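Local atomic coordinates of exopolygalacturonase (Yersinia enterocolitica, PDB entry 2UVF), a protein that probably hydrolyses pectic homogalacturonan from the chain end, releasing digalacturonic acid, as a family 28 glycoside hydrolase of the periplasm. Residues 494-499 and 538-543; 65-70 and 133-138; 209-214 and 261-266; 335-340 and 358-363; 233-238 and 412-417. All coordinates share one frame; numbering follows the deposited sequence. Where two conformers were deposited one is given.

Contact 1. Residues 494-499 and 538-543; sequences VMVMTL and SIEIKG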
# COMPACT_ATOMS: atom_id res chain seq x y z
N VAL A 494 -1.78 1.54 18.22
CA VAL A 494 -1.69 0.20 17.66
C VAL A 494 -2.84 -0.07 16.67
O VAL A 494 -2.61 -0.49 15.53
CB VAL A 494 -1.70 -0.87 18.80
CG1 VAL A 494 -1.73 -2.26 18.24
CG2 VAL A 494 -0.51 -0.69 19.76
N MET A 495 -4.07 0.13 17.13
CA MET A 495 -5.24 -0.04 16.29
C MET A 495 -6.26 1.05 16.60
O MET A 495 -6.47 1.40 17.76
CB MET A 495 -5.85 -1.44 16.45
CG MET A 495 -7.08 -1.69 15.58
SD MET A 495 -7.67 -3.39 15.61
CE MET A 495 -8.47 -3.47 17.22
N VAL A 496 -6.86 1.60 15.55
CA VAL A 496 -8.00 2.52 15.69
C VAL A 496 -9.14 2.10 14.76
O VAL A 496 -8.92 1.62 13.65
CB VAL A 496 -7.64 4.00 15.44
CG1 VAL A 496 -8.74 4.92 15.96
CG2 VAL A 496 -6.35 4.36 16.12
N MET A 497 -10.36 2.24 15.28
CA MET A 497 -11.59 2.00 14.55
C MET A 497 -12.53 3.12 14.99
O MET A 497 -13.19 3.01 16.03
CB MET A 497 -12.19 0.65 14.94
CG MET A 497 -11.27 -0.55 14.78
SD MET A 497 -12.16 -2.08 15.11
CE MET A 497 -13.31 -2.15 13.75
N THR A 498 -12.56 4.22 14.25
CA THR A 498 -13.47 5.32 14.56
C THR A 498 -14.62 5.38 13.57
O THR A 498 -14.44 5.09 12.39
CB THR A 498 -12.77 6.69 14.63
OG1 THR A 498 -11.72 6.76 13.65
CG2 THR A 498 -12.17 6.90 16.00
N LEU A 499 -15.80 5.72 14.10
CA LEU A 499 -17.04 5.84 13.32
C LEU A 499 -17.76 7.10 13.79
O LEU A 499 -18.35 7.13 14.88
CB LEU A 499 -17.93 4.61 13.54
CG LEU A 499 -18.74 4.01 12.39
CD1 LEU A 499 -19.46 2.75 12.87
CD2 LEU A 499 -19.74 4.99 11.77
N SER A 538 -3.80 3.12 23.10
CA SER A 538 -3.11 2.09 22.32
C SER A 538 -4.07 1.37 21.37
O SER A 538 -3.77 1.21 20.19
CB SER A 538 -2.37 1.08 23.23
OG SER A 538 -3.24 0.42 24.14
N ILE A 539 -5.20 0.92 21.90
CA ILE A 539 -6.28 0.36 21.11
C ILE A 539 -7.46 1.32 21.33
O ILE A 539 -7.82 1.64 22.47
CB ILE A 539 -6.61 -1.12 21.50
CG1 ILE A 539 -5.39 -2.03 21.27
CG2 ILE A 539 -7.82 -1.63 20.72
CD1 ILE A 539 -5.59 -3.53 21.64
N GLU A 540 -8.01 1.83 20.24
CA GLU A 540 -9.06 2.82 20.34
C GLU A 540 -10.17 2.57 19.36
O GLU A 540 -10.00 2.67 18.15
CB GLU A 540 -8.53 4.25 20.17
CG GLU A 540 -9.64 5.28 20.23
CD GLU A 540 -9.15 6.69 20.07
OE1 GLU A 540 -8.10 6.88 19.41
OE2 GLU A 540 -9.81 7.61 20.60
N ILE A 541 -11.32 2.23 19.93
CA ILE A 541 -12.53 1.93 19.19
C ILE A 541 -13.54 2.99 19.65
O ILE A 541 -13.70 3.23 20.85
CB ILE A 541 -12.99 0.47 19.48
CG1 ILE A 541 -11.96 -0.53 18.91
CG2 ILE A 541 -14.37 0.20 18.93
CD1 ILE A 541 -11.90 -1.88 19.60
N LYS A 542 -14.16 3.68 18.69
CA LYS A 542 -15.21 4.67 18.98
C LYS A 542 -16.24 4.77 17.84
O LYS A 542 -15.89 4.95 16.68
CB LYS A 542 -14.62 6.06 19.24
CG LYS A 542 -15.51 6.93 20.13
CD LYS A 542 -15.58 8.39 19.69
CE LYS A 542 -16.59 9.17 20.54
NZ LYS A 542 -17.98 8.58 20.55
N GLY A 543 -17.52 4.66 18.20
CA GLY A 543 -18.60 4.80 17.24
C GLY A 543 -19.48 5.99 17.59
O GLY A 543 -18.98 7.09 17.85
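Met495 and Ile539, and Met497 and Ile541, pair on one side of two parallel strands in the right-handed beta-helix of a family 28 glycoside hydrolase. Strands 495-499 and 539-542 run 11° from parallel and approach to 4.7 Å. They are equivalent strands of successive coils. The ladder is regular: Glu540 N gives to Met495 O, Met497 N to Glu540 O (2.9 Å), and Lys542 N to Met497 O. At the start, Ser538 O accepts from two donors, Val494 N at 2.8 Å and Met495 N at 3.3 Å. Val494 lies at a corner of the coil, and this shared carbonyl ties the corner to the coil next to it.

Met497 can be followed outward. Its CB lies 4.1 Å from Ile541 CG1. CG leaves anti to the carbonyl carbon (chi1 -55°) and stays about as close to the same CG1. SD is again 4.1 Å from Ile541 CG1, so the thioether runs alongside the isoleucine. At chi3 the chain bends, and CE leads away from Ile541. The side chain also meets Phe519, Phe522 and Val554 of other strands in the core. Met495 instead brings its methyl CE across to Ile539 CG2, 4.0 Å away.

Val496, Glu540, Thr498 and Lys542 lie on the other side. Glu540 extends beside Val496, and its OE1 is hydrogen-bonded to Gln493 NE2. Thr498 CG2 meets Lys542 CB. The ladder ends with Leu499 N donating to Lys542 O at 2.7 Å.

Contact 2. Residues 65-70 and 133-138; sequences KIVDYQ and QYADGS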
# COMPACT_ATOMS: atom_id res chain seq x y z
N LYS A 65 6.29 -22.74 14.94
CA LYS A 65 7.26 -23.81 14.74
C LYS A 65 7.92 -23.74 13.34
O LYS A 65 8.89 -24.46 13.07
CB LYS A 65 6.62 -25.18 15.02
CG LYS A 65 5.57 -25.16 16.16
CD LYS A 65 5.21 -26.55 16.72
CE LYS A 65 6.25 -27.05 17.75
NZ LYS A 65 6.28 -28.55 17.83
N ILE A 66 7.41 -22.86 12.48
CA ILE A 66 7.93 -22.70 11.13
C ILE A 66 8.95 -21.57 11.14
O ILE A 66 8.63 -20.44 11.50
CB ILE A 66 6.78 -22.39 10.10
CG1 ILE A 66 5.64 -23.41 10.26
CG2 ILE A 66 7.32 -22.38 8.66
CD1 ILE A 66 4.28 -22.97 9.74
N VAL A 67 10.19 -21.87 10.77
CA VAL A 67 11.26 -20.87 10.81
C VAL A 67 11.71 -20.40 9.42
O VAL A 67 12.46 -19.44 9.31
CB VAL A 67 12.48 -21.34 11.68
CG1 VAL A 67 12.08 -21.53 13.12
CG2 VAL A 67 13.11 -22.63 11.11
N ASP A 68 11.20 -21.06 8.38
CA ASP A 68 11.61 -20.82 6.99
C ASP A 68 10.78 -21.67 6.03
O ASP A 68 9.96 -22.48 6.46
CB ASP A 68 13.10 -21.14 6.82
CG ASP A 68 13.81 -20.16 5.90
OD1 ASP A 68 13.17 -19.52 5.04
OD2 ASP A 68 15.04 -20.03 6.05
N TYR A 69 10.99 -21.47 4.72
CA TYR A 69 10.38 -22.29 3.66
C TYR A 69 11.45 -22.59 2.61
O TYR A 69 12.34 -21.77 2.38
CB TYR A 69 9.22 -21.55 3.00
CG TYR A 69 7.96 -21.50 3.83
CD1 TYR A 69 6.99 -22.50 3.72
CD2 TYR A 69 7.74 -20.46 4.73
CE1 TYR A 69 5.82 -22.46 4.49
CE2 TYR A 69 6.58 -20.41 5.50
CZ TYR A 69 5.63 -21.41 5.39
OH TYR A 69 4.49 -21.32 6.16
N GLN A 70 11.35 -23.77 1.98
CA GLN A 70 12.33 -24.20 0.97
C GLN A 70 11.65 -24.47 -0.35
O GLN A 70 10.56 -25.04 -0.38
CB GLN A 70 13.04 -25.49 1.41
CG GLN A 70 13.85 -25.40 2.69
CD GLN A 70 14.75 -26.61 2.89
OE1 GLN A 70 14.64 -27.62 2.16
NE2 GLN A 70 15.63 -26.54 3.88
N GLN A 133 10.01 -25.21 6.64
CA GLN A 133 11.16 -25.67 7.38
C GLN A 133 10.92 -25.34 8.85
O GLN A 133 10.50 -24.24 9.19
CB GLN A 133 12.44 -24.99 6.88
CG GLN A 133 13.74 -25.64 7.36
CD GLN A 133 14.94 -24.74 7.16
OE1 GLN A 133 15.62 -24.82 6.14
NE2 GLN A 133 15.21 -23.88 8.13
N TYR A 134 11.16 -26.33 9.71
CA TYR A 134 10.84 -26.18 11.12
C TYR A 134 12.09 -25.86 11.93
O TYR A 134 13.22 -26.03 11.47
CB TYR A 134 10.13 -27.43 11.66
CG TYR A 134 8.79 -27.71 11.00
CD1 TYR A 134 7.67 -26.93 11.29
CD2 TYR A 134 8.65 -28.76 10.10
CE1 TYR A 134 6.45 -27.18 10.69
CE2 TYR A 134 7.42 -29.02 9.49
CZ TYR A 134 6.33 -28.23 9.80
OH TYR A 134 5.13 -28.50 9.20
N ALA A 135 11.86 -25.38 13.15
CA ALA A 135 12.93 -25.02 14.08
C ALA A 135 13.95 -26.15 14.26
O ALA A 135 15.16 -25.89 14.29
CB ALA A 135 12.32 -24.61 15.42
N ASP A 136 13.45 -27.38 14.34
CA ASP A 136 14.26 -28.59 14.60
C ASP A 136 14.92 -29.22 13.36
O ASP A 136 15.41 -30.35 13.42
CB ASP A 136 13.39 -29.65 15.30
CG ASP A 136 12.23 -30.15 14.43
OD1 ASP A 136 12.19 -29.82 13.22
OD2 ASP A 136 11.37 -30.88 14.96
N GLY A 137 14.92 -28.49 12.24
CA GLY A 137 15.62 -28.91 11.02
C GLY A 137 14.78 -29.65 9.99
O GLY A 137 15.17 -29.72 8.82
N SER A 138 13.65 -30.19 10.44
CA SER A 138 12.79 -31.03 9.59
C SER A 138 11.85 -30.22 8.69
O SER A 138 11.45 -29.10 9.04
CB SER A 138 11.96 -32.00 10.44
OG SER A 138 10.80 -31.37 10.97
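Strands 66-70 and 133-134 are antiparallel and meet through a classic beta bulge. Val67 and Asp68 both face Gln133, which shifts the register by one residue between the Ile66-Tyr134 and Asp68-Gln133 pairs. Gln133 O accepts from Val67 N at 2.9 Å and weakly from Asp68 N. Gln133 N donates to Asp68 O at 2.7 Å. Ala135 N donates to Lys65 O, just as the second segment enters a type I turn, Tyr134 to Gly137. Asp136 OD1 accepts from Ser138 N in an Asx turn.

Gln133 carries most of the side-chain contact. Its CG stands anti to the backbone N (chi1 -166°), and the chain extends toward Gln70. Gln70 NE2 donates to Gln133 OE1 at 2.8 Å, on a lone pair in the carbonyl plane. The two amide planes are 81° apart. Gln133 NE2 lies 3.7 Å from Asp68 CB, while the Asp68 carboxylate turns to Ser82.

Val67 CG2 sits 3.4 Å from Tyr134 O, and its CG1 packs on Ala135 CB. The Tyr134 ring presents its edge to Lys65 O. Ile66 CG1 touches the ring at CE1, 3.9 Å away.

This pairing lies in the four-stranded sheet of the fibronectin type III domain. The bulge brings two consecutive amides to one carbonyl, the second only weakly bonded, and the crossed amides add a side-chain bond to the backbone ladder.

Contact 3. Residues 209-214 and 261-266; sequences LNLQAG and IRITGS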
# COMPACT_ATOMS: atom_id res chain seq x y z
N LEU A 209 6.68 -0.95 -18.88
CA LEU A 209 7.57 0.19 -18.83
C LEU A 209 8.60 -0.13 -17.77
O LEU A 209 8.27 -0.34 -16.60
CB LEU A 209 6.81 1.48 -18.50
CG LEU A 209 7.58 2.77 -18.23
CD1 LEU A 209 8.30 3.30 -19.46
CD2 LEU A 209 6.62 3.82 -17.68
N ASN A 210 9.86 -0.19 -18.19
CA ASN A 210 10.96 -0.56 -17.35
C ASN A 210 11.90 0.63 -17.15
O ASN A 210 12.51 1.12 -18.10
CB ASN A 210 11.73 -1.72 -17.99
CG ASN A 210 12.80 -2.29 -17.09
OD1 ASN A 210 12.49 -2.86 -16.03
ND2 ASN A 210 14.07 -2.12 -17.49
N LEU A 211 12.00 1.07 -15.90
CA LEU A 211 12.96 2.06 -15.49
C LEU A 211 14.22 1.33 -14.99
O LEU A 211 14.18 0.63 -13.98
CB LEU A 211 12.35 2.97 -14.41
CG LEU A 211 11.04 3.67 -14.78
CD1 LEU A 211 9.87 3.14 -13.94
CD2 LEU A 211 11.20 5.16 -14.59
N GLN A 212 15.33 1.49 -15.72
CA GLN A 212 16.56 0.73 -15.47
C GLN A 212 17.38 1.37 -14.36
O GLN A 212 17.14 2.50 -13.96
CB GLN A 212 17.42 0.69 -16.74
CG GLN A 212 16.86 -0.15 -17.88
CD GLN A 212 17.78 -0.13 -19.10
OE1 GLN A 212 18.22 0.93 -19.54
NE2 GLN A 212 18.09 -1.29 -19.64
N ALA A 213 18.38 0.63 -13.88
CA ALA A 213 19.31 1.15 -12.88
C ALA A 213 19.89 2.50 -13.30
O ALA A 213 20.51 2.65 -14.37
CB ALA A 213 20.42 0.15 -12.63
N GLY A 214 19.66 3.51 -12.46
CA GLY A 214 20.16 4.85 -12.73
C GLY A 214 19.19 5.79 -13.43
O GLY A 214 19.46 6.97 -13.52
N ILE A 261 -0.91 -4.53 -17.70
CA ILE A 261 0.06 -3.41 -17.62
C ILE A 261 1.12 -3.65 -16.53
O ILE A 261 0.81 -4.03 -15.41
CB ILE A 261 -0.63 -2.01 -17.42
CG1 ILE A 261 -1.70 -1.77 -18.51
CG2 ILE A 261 0.41 -0.92 -17.42
CD1 ILE A 261 -2.54 -0.53 -18.33
N ARG A 262 2.38 -3.38 -16.89
CA ARG A 262 3.53 -3.70 -16.04
C ARG A 262 4.49 -2.52 -15.97
O ARG A 262 4.82 -1.92 -16.99
CB ARG A 262 4.28 -4.93 -16.59
CG ARG A 262 3.49 -6.22 -16.56
CD ARG A 262 4.27 -7.34 -17.19
NE ARG A 262 5.05 -8.07 -16.20
CZ ARG A 262 6.35 -7.94 -15.99
NH1 ARG A 262 7.08 -7.09 -16.71
NH2 ARG A 262 6.93 -8.68 -15.06
N ILE A 263 4.92 -2.19 -14.75
CA ILE A 263 5.92 -1.14 -14.54
C ILE A 263 6.99 -1.67 -13.59
O ILE A 263 6.68 -2.09 -12.47
CB ILE A 263 5.27 0.17 -14.01
CG1 ILE A 263 3.97 0.45 -14.78
CG2 ILE A 263 6.29 1.32 -14.06
CD1 ILE A 263 3.23 1.70 -14.36
N THR A 264 8.25 -1.66 -14.03
CA THR A 264 9.30 -2.44 -13.36
C THR A 264 10.64 -1.75 -13.45
O THR A 264 10.76 -0.66 -14.00
CB THR A 264 9.45 -3.87 -14.00
OG1 THR A 264 9.84 -3.74 -15.37
CG2 THR A 264 8.15 -4.69 -13.92
N GLY A 265 11.66 -2.39 -12.90
CA GLY A 265 13.02 -1.88 -12.95
C GLY A 265 13.35 -1.18 -11.66
O GLY A 265 12.45 -0.71 -10.95
N SER A 266 14.65 -1.09 -11.36
CA SER A 266 15.12 -0.48 -10.12
C SER A 266 15.25 1.04 -10.18
O SER A 266 15.80 1.64 -9.25
CB SER A 266 16.44 -1.12 -9.69
OG SER A 266 17.50 -0.70 -10.51
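Arg262 O accepts from Leu209 N at 2.8 Å and opens the ladder between parallel strands 261-264 and 209-211. The strands lie 5° from parallel and belong to successive coils of the beta-helix. The guanidinium of Arg262 turns elsewhere, to Leu46 O and Thr208 OG1.

Ile263 comes next. Its CG2, anti to the backbone N while CG1 is anti to the carbonyl carbon (chi1 -43°), lies 3.6 Å from Leu209 O. The same methyl meets Leu211 CD1 at 4.0 Å, and the two side chains run side by side. Leu203, Met334, Leu344 and Phe347 pack round Ile263 in the interior.

Thr264 is bonded through both backbone and side chain. Its N donates to Leu209 O, and its O accepts from Leu211 N, both at 2.9 Å. On the other side of the strands, Thr264 OG1 donates to Asn210 OD1 at 2.9 Å. The hydroxyl meets a lone pair in the amide plane, and the side chains cross at about a right angle.

Gly265 brings its CA within 3.0 Å of Leu211 O, a tight CA-H...O contact. Ser266 OG then rests on Ala213 CA, 3.5 Å away, where the strands have given way to turns.

Asn210 ND2 bonds to Glu190 OE1 on the preceding coil. The amide of Asn210 therefore relays a polar ladder across three coils, from Glu190 to Thr264, which should fix its rotation.

Contact 4. Residues 335-340 and 358-363; sequences TLRGVE and MNLENH. With SO4 (sulfate ion), chain D.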
# COMPACT_ATOMS: atom_id res chain seq x y z
N THR A 335 -1.70 6.96 -11.65
CA THR A 335 -3.12 6.64 -11.54
C THR A 335 -3.50 5.66 -12.62
O THR A 335 -3.57 6.01 -13.78
CB THR A 335 -4.01 7.91 -11.63
OG1 THR A 335 -3.63 8.82 -10.60
CG2 THR A 335 -5.49 7.54 -11.48
N LEU A 336 -3.77 4.42 -12.21
CA LEU A 336 -4.12 3.38 -13.15
C LEU A 336 -5.53 3.00 -12.86
O LEU A 336 -5.85 2.59 -11.75
CB LEU A 336 -3.21 2.15 -13.00
CG LEU A 336 -1.71 2.42 -12.86
CD1 LEU A 336 -1.06 1.12 -12.44
CD2 LEU A 336 -1.08 3.01 -14.13
N ARG A 337 -6.38 3.16 -13.87
CA ARG A 337 -7.82 2.98 -13.71
C ARG A 337 -8.39 2.01 -14.76
O ARG A 337 -8.04 2.06 -15.94
CB ARG A 337 -8.53 4.34 -13.80
CG ARG A 337 -9.99 4.27 -13.41
CD ARG A 337 -10.66 5.63 -13.44
NE ARG A 337 -10.77 6.17 -14.79
CZ ARG A 337 -11.55 7.20 -15.12
NH1 ARG A 337 -12.30 7.79 -14.20
NH2 ARG A 337 -11.61 7.63 -16.37
N GLY A 338 -9.27 1.12 -14.30
CA GLY A 338 -9.89 0.11 -15.16
C GLY A 338 -9.00 -1.02 -15.65
O GLY A 338 -9.41 -1.75 -16.54
N VAL A 339 -7.81 -1.18 -15.05
CA VAL A 339 -6.84 -2.16 -15.55
C VAL A 339 -7.09 -3.58 -15.04
O VAL A 339 -7.34 -3.81 -13.85
CB VAL A 339 -5.36 -1.71 -15.30
CG1 VAL A 339 -4.39 -2.64 -16.01
CG2 VAL A 339 -5.13 -0.29 -15.79
N GLU A 340 -7.06 -4.52 -15.98
CA GLU A 340 -7.15 -5.93 -15.68
C GLU A 340 -5.75 -6.52 -15.80
O GLU A 340 -5.21 -6.57 -16.91
CB GLU A 340 -8.10 -6.62 -16.67
CG GLU A 340 -8.33 -8.09 -16.40
CD GLU A 340 -9.30 -8.31 -15.27
OE1 GLU A 340 -10.07 -7.37 -14.96
OE2 GLU A 340 -9.31 -9.43 -14.70
N MET A 358 -1.88 5.15 -7.34
CA MET A 358 -3.33 4.98 -7.28
C MET A 358 -3.80 3.88 -8.22
O MET A 358 -3.38 3.84 -9.39
CB MET A 358 -4.07 6.27 -7.67
CG MET A 358 -3.84 7.46 -6.75
SD MET A 358 -4.63 8.93 -7.45
CE MET A 358 -6.37 8.50 -7.23
N ASN A 359 -4.63 2.98 -7.70
CA ASN A 359 -5.29 1.94 -8.47
C ASN A 359 -6.77 2.16 -8.29
O ASN A 359 -7.28 2.12 -7.17
CB ASN A 359 -4.94 0.55 -7.94
CG ASN A 359 -3.50 0.22 -8.11
OD1 ASN A 359 -3.11 -0.36 -9.11
ND2 ASN A 359 -2.68 0.64 -7.14
N LEU A 360 -7.44 2.44 -9.40
CA LEU A 360 -8.86 2.72 -9.38
C LEU A 360 -9.58 1.70 -10.25
O LEU A 360 -9.30 1.58 -11.44
CB LEU A 360 -9.14 4.17 -9.83
CG LEU A 360 -8.60 5.34 -8.98
CD1 LEU A 360 -9.02 6.64 -9.60
CD2 LEU A 360 -9.03 5.30 -7.48
N GLU A 361 -10.49 0.94 -9.64
CA GLU A 361 -11.26 -0.04 -10.38
C GLU A 361 -10.40 -1.06 -11.15
O GLU A 361 -10.76 -1.46 -12.22
CB GLU A 361 -12.31 0.66 -11.29
CG GLU A 361 -13.60 1.05 -10.58
CD GLU A 361 -14.62 1.78 -11.45
OE1 GLU A 361 -15.54 1.17 -12.01
OE2 GLU A 361 -14.52 3.00 -11.56
N ASN A 362 -9.32 -1.52 -10.52
CA ASN A 362 -8.47 -2.54 -11.09
C ASN A 362 -8.80 -3.94 -10.55
O ASN A 362 -9.38 -4.09 -9.46
CB ASN A 362 -7.00 -2.23 -10.81
CG ASN A 362 -6.55 -0.98 -11.47
OD1 ASN A 362 -7.26 -0.40 -12.29
ND2 ASN A 362 -5.35 -0.53 -11.13
N HIS A 363 -8.44 -4.95 -11.35
CA HIS A 363 -8.42 -6.31 -10.88
C HIS A 363 -7.01 -6.82 -11.04
O HIS A 363 -6.30 -6.40 -11.96
CB HIS A 363 -9.35 -7.21 -11.71
CG HIS A 363 -10.81 -6.96 -11.48
ND1 HIS A 363 -11.78 -7.56 -12.26
CD2 HIS A 363 -11.45 -6.16 -10.61
CE1 HIS A 363 -12.97 -7.15 -11.84
NE2 HIS A 363 -12.80 -6.30 -10.84
S SO4 D . -13.75 10.78 -16.37
O1 SO4 D . -12.52 11.22 -17.04
O2 SO4 D . -13.53 10.52 -14.93
O3 SO4 D . -14.77 11.82 -16.49
O4 SO4 D . -14.20 9.56 -17.06
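Leu336 O is gripped by Leu360 N at 2.8 Å and, more weakly, by Asn362 ND2 at 3.2 Å. It sits in the parallel ladder between strands 335-337 and 358-360, on adjacent coils of the beta-helix. Leu336 N donates to Met358 O, and Gly338 N to Leu360 O. Both chains bend, at Gly338 and Glu361, and His363 N then donates to Val339 O.

Asn362 bridges that bend. Its OD1 accepts from Val339 N at 2.9 Å, with the donor 50° out of the carbonyl plane. Its CG is anti to the carbonyl carbon (chi1 -64°), which carries the amide across to the neighbouring coil. ND2 also bonds weakly to Asn359 OD1. This is consistent with the asparagine-lined turns of pectate-lyase-like beta-helices.

Thr335 and Met358 lie side by side, with Thr335 OG1 3.3 Å from Met358 SD. The hydroxyl is hydrogen-bonded to Ser243 OG. The side chain of Met358 is about 5 Å from the bound galacturonic acid, so the Met358 end of the ladder lies close to the substrate site. Tyr230 covers Thr335, Arg337, Met358 and Leu360.

Arg337 lays CG against Leu360 CB, then bends at chi3 toward a sulfate ion, probably from the crystallisation liquor. The sulfate meets the edge of the guanidinium and is also held by Arg231 N. Arg337 NH1 donates to sulfate O2 at 3.1 Å, and Arg337 NH2 makes a weak bond to sulfate O4.

Contact 5. Residues 233-238 and 412-417; sequences YPYSTI and GEKAQE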
# COMPACT_ATOMS: atom_id res chain seq x y z
N TYR A 233 -14.68 9.51 -8.46
CA TYR A 233 -15.90 8.72 -8.47
C TYR A 233 -16.85 9.23 -9.56
O TYR A 233 -16.65 10.34 -10.06
CB TYR A 233 -16.55 8.69 -7.08
CG TYR A 233 -15.62 8.18 -6.00
CD1 TYR A 233 -14.97 6.95 -6.13
CD2 TYR A 233 -15.36 8.95 -4.87
CE1 TYR A 233 -14.11 6.49 -5.15
CE2 TYR A 233 -14.49 8.50 -3.89
CZ TYR A 233 -13.86 7.27 -4.04
OH TYR A 233 -12.99 6.83 -3.05
N PRO A 234 -17.83 8.40 -9.98
CA PRO A 234 -18.80 8.90 -10.98
C PRO A 234 -19.50 10.19 -10.54
O PRO A 234 -19.84 11.03 -11.38
CB PRO A 234 -19.81 7.74 -11.12
CG PRO A 234 -19.56 6.83 -9.93
CD PRO A 234 -18.10 7.00 -9.60
N TYR A 235 -19.65 10.35 -9.22
CA TYR A 235 -20.34 11.47 -8.59
C TYR A 235 -19.39 12.55 -8.08
O TYR A 235 -19.80 13.42 -7.28
CB TYR A 235 -21.18 10.96 -7.41
CG TYR A 235 -20.49 9.90 -6.57
CD1 TYR A 235 -19.76 10.24 -5.41
CD2 TYR A 235 -20.57 8.55 -6.92
CE1 TYR A 235 -19.12 9.26 -4.63
CE2 TYR A 235 -19.93 7.54 -6.15
CZ TYR A 235 -19.22 7.91 -5.01
OH TYR A 235 -18.59 6.93 -4.27
N SER A 236 -18.13 12.48 -8.51
CA SER A 236 -17.12 13.48 -8.12
C SER A 236 -17.19 14.64 -9.09
O SER A 236 -17.05 14.45 -10.30
CB SER A 236 -15.71 12.87 -8.06
OG SER A 236 -15.54 12.08 -6.90
N THR A 237 -17.40 15.85 -8.56
CA THR A 237 -17.73 16.99 -9.41
C THR A 237 -16.55 17.81 -9.93
O THR A 237 -16.66 18.50 -10.93
CB THR A 237 -18.87 17.88 -8.80
OG1 THR A 237 -18.57 18.25 -7.45
CG2 THR A 237 -20.19 17.10 -8.79
N ILE A 238 -15.39 17.67 -9.28
CA ILE A 238 -14.18 18.38 -9.67
C ILE A 238 -13.20 17.45 -10.39
O ILE A 238 -12.79 16.40 -9.87
CB ILE A 238 -13.55 19.12 -8.44
CG1 ILE A 238 -14.59 20.06 -7.80
CG2 ILE A 238 -12.25 19.85 -8.82
CD1 ILE A 238 -14.26 20.52 -6.38
N GLY A 412 -20.82 7.75 0.45
CA GLY A 412 -22.24 8.10 0.47
C GLY A 412 -23.13 7.10 -0.24
O GLY A 412 -22.76 5.94 -0.42
N GLU A 413 -24.31 7.58 -0.66
CA GLU A 413 -25.37 6.74 -1.22
C GLU A 413 -25.08 6.21 -2.61
O GLU A 413 -25.45 5.08 -2.93
CB GLU A 413 -26.72 7.48 -1.20
CG GLU A 413 -27.95 6.57 -1.12
CD GLU A 413 -28.02 5.71 0.16
OE1 GLU A 413 -27.38 6.06 1.17
OE2 GLU A 413 -28.74 4.68 0.16
N LYS A 414 -24.43 7.03 -3.44
CA LYS A 414 -24.12 6.65 -4.83
C LYS A 414 -23.00 5.62 -4.96
O LYS A 414 -22.68 5.19 -6.07
CB LYS A 414 -23.74 7.89 -5.65
CG LYS A 414 -24.76 9.01 -5.68
CD LYS A 414 -25.61 8.96 -6.93
CE LYS A 414 -26.31 10.30 -7.16
NZ LYS A 414 -26.94 10.34 -8.51
N ALA A 415 -22.40 5.24 -3.83
CA ALA A 415 -21.18 4.42 -3.79
C ALA A 415 -21.26 3.09 -4.54
O ALA A 415 -20.34 2.74 -5.29
CB ALA A 415 -20.71 4.21 -2.36
N GLN A 416 -22.35 2.36 -4.34
CA GLN A 416 -22.56 1.04 -4.97
C GLN A 416 -22.69 1.02 -6.52
O GLN A 416 -22.78 -0.05 -7.12
CB GLN A 416 -23.70 0.25 -4.28
CG GLN A 416 -25.07 0.93 -4.28
CD GLN A 416 -25.23 2.00 -3.21
OE1 GLN A 416 -24.27 2.69 -2.84
NE2 GLN A 416 -26.46 2.17 -2.70
N GLU A 417 -22.67 2.20 -7.15
CA GLU A 417 -22.45 2.30 -8.62
C GLU A 417 -21.13 1.62 -9.03
O GLU A 417 -20.81 1.50 -10.23
CB GLU A 417 -22.44 3.78 -9.07
CG GLU A 417 -23.82 4.47 -9.07
CD GLU A 417 -23.75 5.99 -9.33
OE1 GLU A 417 -24.71 6.70 -8.92
OE2 GLU A 417 -22.76 6.47 -9.93
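Segment 233-238 makes a type I turn from Tyr233 to Ser236, and segment 412-417 ends in a 3-10 turn, so two loops meet with no hydrogen bond between the segments. Tyr235 carries most of the contact. Its CG stands between the backbone N and the carbonyl carbon (chi1 41°), which points the ring at the second loop. CD2 lies 3.5 Å from Lys414 CB, and CE2 lies 3.6 Å from Lys414 O. Tyr235 and Lys414 run past one another head to tail. Further out, Tyr235 OH rests 3.6 Å from Ala415 CA. That hydroxyl is bonded to Thr411 N, so the ring is fixed at its far end to the loop it touches. CB of Tyr233 lies over a face of the Tyr235 ring.

Pro234 meets Glu417 beside this. Glu417 extends its carboxylate until OE2 lies 3.2 Å from Pro234 CG, and OE2 also approaches the edge of the Tyr235 ring.

The contact is on the surface; the Tyr235 side chain is about 10 Å from the bound galacturonic acid. Tyr233 OH bonds to His443 ND1 of the ligand pocket. The first loop joins strands 228-230 and 240-241, the second strands 405-408 and 421-427, and helix 322-328 touches Ile238.

In the fold
Contact 2 comes first along the chain and lies in the fibronectin type III domain, its centre 35 Å or more from the other centres. The other four belong to the beta-helix or its loops. Contacts 3, 4 and 1 are ladders between adjacent coils, met in that order along the chain; contacts 3 and 1 lie on opposite sides of the chain's centre, with about 39 Å between their centres. Contacts 3 and 4 touch, with Ile261 CD1 3.6 Å from Val339 CG2. Contact 5 joins two loops far apart in sequence and encloses contact 4 within the chain between them. Their centres are 16 Å apart, consistent with coil and loops together bordering the substrate site.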